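Local atomic coordinates of pullulanase (Bacillus acidopullulyticus, PDB entry 2WAN), a protein that hydrolyses alpha-1,6-glucosidic linkages in pullulan and, as a debranching enzyme, probably those at the branch points of starch polysaccharides. Residues W804-K807 with A808-K811. Numbering follows the deposited sequence.
Sequences WSRK and AQFK
Over one face of the Arg806 guanidinium sits the rim of the Phe810 ring, its CE2 3.7 Å from NH2. The two planes are inclined at 54°, so a ring corner, rather than a stacked face, covers the cation. One face of Phe810 carries the CG of its neighbour Gln809, whose OE1 approaches the guanidinium obliquely, 4.1 Å from NH1. The bend of the arginine chain at chi3 (77°) swings its end alongside the ring, while NE is held by the carbonyl of Leu783. These contacts illustrate how side chains three and four residues apart meet on one flank of a short helix, here 805-809, which comes after strand 773-777, the eighth of the alpha-amylase-type barrel, and leads into helix 811-826.

Two i to i+4 backbone bonds wind the turn: Gln809 N donates to Ser805 O at 2.9 Å, and Phe810 N to Arg806 O at 2.8 Å. A water bridges the polar side, donating to Ser805 OG, itself also hydrogen-bonded to Asp803 OD1, and to Gln809 OE1. Phe810 leaves helical geometry and occupies the N-cap position of the next helix, its ring also packing on Leu783 and on Ile757 of helix 753-769. With an alanine here, the guanidinium would probably lose the ring over its face, and a gap would be left against Ile757.

On another flank, Lys807 and Lys811 run side by side, their CE atoms 4.0 Å apart. Lys807 NZ and Lys811 NZ stand 5.8 Å apart, not in contact; the former is gripped by a salt bridge to Glu480 and bonds to Lys472 O and Ser477 OG. This joint thus combines aliphatic and aromatic packing, and the Glu480 carboxylate is likely to ease the like-charge repulsion, with Asp815 a weak, long partner of Lys811.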
ATOM      1  N   TRP A 804      11.710 -27.905  -8.659  1.00 11.31           N
ATOM      2  CA  TRP A 804      12.816 -28.183  -7.747  1.00 11.42           C
ATOM      3  C   TRP A 804      14.008 -28.871  -8.412  1.00 10.77           C
ATOM      4  O   TRP A 804      15.087 -28.899  -7.841  1.00 11.47           O
ATOM      5  CB  TRP A 804      12.322 -28.972  -6.523  1.00  9.70           C
ATOM      6  CG  TRP A 804      11.398 -28.151  -5.635  1.00  9.44           C
ATOM      7  CD1 TRP A 804      10.037 -28.024  -5.750  1.00  9.16           C
ATOM      8  CD2 TRP A 804      11.782 -27.317  -4.525  1.00 11.86           C
ATOM      9  NE1 TRP A 804       9.551 -27.200  -4.755  1.00 12.22           N
ATOM     10  CE2 TRP A 804      10.596 -26.753  -3.994  1.00  9.77           C
ATOM     11  CE3 TRP A 804      13.014 -26.996  -3.929  1.00 10.98           C
ATOM     12  CZ2 TRP A 804      10.599 -25.878  -2.889  1.00 10.51           C
ATOM     13  CZ3 TRP A 804      13.020 -26.123  -2.817  1.00 10.89           C
ATOM     14  CH2 TRP A 804      11.816 -25.584  -2.309  1.00  8.33           C
ATOM     15  N   SER A 805      13.818 -29.398  -9.629  1.00 10.39           N
ATOM     16  CA  SER A 805      14.949 -29.868 -10.427  1.00 10.73           C
ATOM     17  C   SER A 805      15.964 -28.755 -10.698  1.00  9.60           C
ATOM     18  O   SER A 805      17.141 -29.036 -10.925  1.00 11.13           O
ATOM     19  CB  SER A 805      14.493 -30.494 -11.773  1.00  9.12           C
ATOM     20  OG  SER A 805      14.135 -29.520 -12.731  1.00 13.51           O
ATOM     21  N   ARG A 806      15.517 -27.503 -10.691  1.00 10.04           N
ATOM     22  CA  ARG A 806      16.444 -26.392 -10.952  1.00 10.61           C
ATOM     23  C   ARG A 806      17.377 -26.135  -9.773  1.00 10.98           C
ATOM     24  O   ARG A 806      18.479 -25.604  -9.938  1.00 10.96           O
ATOM     25  CB  ARG A 806      15.692 -25.134 -11.361  1.00 10.69           C
ATOM     26  CG  ARG A 806      15.038 -25.323 -12.734  1.00 14.76           C
ATOM     27  CD  ARG A 806      14.322 -24.110 -13.217  1.00 19.40           C
ATOM     28  NE  ARG A 806      15.188 -23.042 -13.741  1.00 17.75           N
ATOM     29  CZ  ARG A 806      15.700 -22.981 -14.973  1.00 14.84           C
ATOM     30  NH1 ARG A 806      15.498 -23.950 -15.875  1.00 17.82           N
ATOM     31  NH2 ARG A 806      16.409 -21.924 -15.320  1.00 13.79           N
ATOM     32  N   LYS A 807      16.950 -26.513  -8.571  1.00  9.82           N
ATOM     33  CA  LYS A 807      17.904 -26.491  -7.461  1.00  8.95           C
ATOM     34  C   LYS A 807      19.022 -27.531  -7.629  1.00 11.19           C
ATOM     35  O   LYS A 807      20.169 -27.259  -7.266  1.00 11.51           O
ATOM     36  CB  LYS A 807      17.204 -26.642  -6.099  1.00  8.58           C
ATOM     37  CG  LYS A 807      18.193 -26.736  -4.898  1.00  8.41           C
ATOM     38  CD  LYS A 807      17.448 -26.738  -3.545  1.00 12.10           C
ATOM     39  CE  LYS A 807      18.467 -26.854  -2.417  1.00  9.59           C
ATOM     40  NZ  LYS A 807      17.752 -26.854  -1.093  1.00 10.00           N
ATOM     41  N   ALA A 808      18.698 -28.705  -8.175  1.00  9.42           N
ATOM     42  CA  ALA A 808      19.716 -29.696  -8.474  1.00 11.22           C
ATOM     43  C   ALA A 808      20.637 -29.172  -9.592  1.00  9.96           C
ATOM     44  O   ALA A 808      21.869 -29.233  -9.488  1.00 11.98           O
ATOM     45  CB  ALA A 808      19.057 -31.009  -8.890  1.00 11.25           C
ATOM     46  N   GLN A 809      20.015 -28.602 -10.617  1.00 10.52           N
ATOM     47  CA  GLN A 809      20.741 -28.120 -11.794  1.00 10.41           C
ATOM     48  C   GLN A 809      21.665 -26.953 -11.461  1.00 11.11           C
ATOM     49  O   GLN A 809      22.775 -26.842 -12.020  1.00 10.04           O
ATOM     50  CB  GLN A 809      19.734 -27.682 -12.855  1.00  9.81           C
ATOM     51  CG  GLN A 809      20.391 -27.162 -14.150  1.00 11.28           C
ATOM     52  CD  GLN A 809      19.402 -26.977 -15.274  1.00 14.85           C
ATOM     53  OE1 GLN A 809      18.189 -26.892 -15.059  1.00 15.04           O
ATOM     54  NE2 GLN A 809      19.918 -26.908 -16.501  1.00 18.28           N
ATOM     55  N   PHE A 810      21.187 -26.068 -10.579  1.00 10.46           N
ATOM     56  CA  PHE A 810      21.925 -24.859 -10.242  1.00 11.60           C
ATOM     57  C   PHE A 810      22.304 -24.797  -8.775  1.00  9.76           C
ATOM     58  O   PHE A 810      22.226 -23.744  -8.150  1.00  9.29           O
ATOM     59  CB  PHE A 810      21.154 -23.613 -10.701  1.00  8.92           C
ATOM     60  CG  PHE A 810      20.926 -23.576 -12.210  1.00 11.13           C
ATOM     61  CD1 PHE A 810      21.997 -23.381 -13.076  1.00  9.82           C
ATOM     62  CD2 PHE A 810      19.654 -23.790 -12.744  1.00 11.29           C
ATOM     63  CE1 PHE A 810      21.803 -23.364 -14.474  1.00 11.95           C
ATOM     64  CE2 PHE A 810      19.439 -23.788 -14.139  1.00 12.86           C
ATOM     65  CZ  PHE A 810      20.517 -23.577 -15.001  1.00 12.69           C
ATOM     66  N   LYS A 811      22.745 -25.937  -8.248  1.00 10.86           N
ATOM     67  CA  LYS A 811      23.112 -26.033  -6.841  1.00  9.62           C
ATOM     68  C   LYS A 811      24.233 -25.057  -6.473  1.00 10.94           C
ATOM     69  O   LYS A 811      24.246 -24.527  -5.368  1.00 11.33           O
ATOM     70  CB  LYS A 811      23.492 -27.470  -6.466  1.00 10.89           C
ATOM     71  CG  LYS A 811      23.620 -27.703  -4.950  1.00 10.93           C
ATOM     72  CD  LYS A 811      22.258 -27.537  -4.254  1.00 14.57           C
ATOM     73  CE  LYS A 811      22.376 -27.358  -2.763  1.00 18.37           C
ATOM     74  NZ  LYS A 811      23.308 -28.277  -2.101  1.00 22.15           N
TER
HETATM   75  O   HOH W   1      15.875 -28.463 -14.586  1.00 19.16           O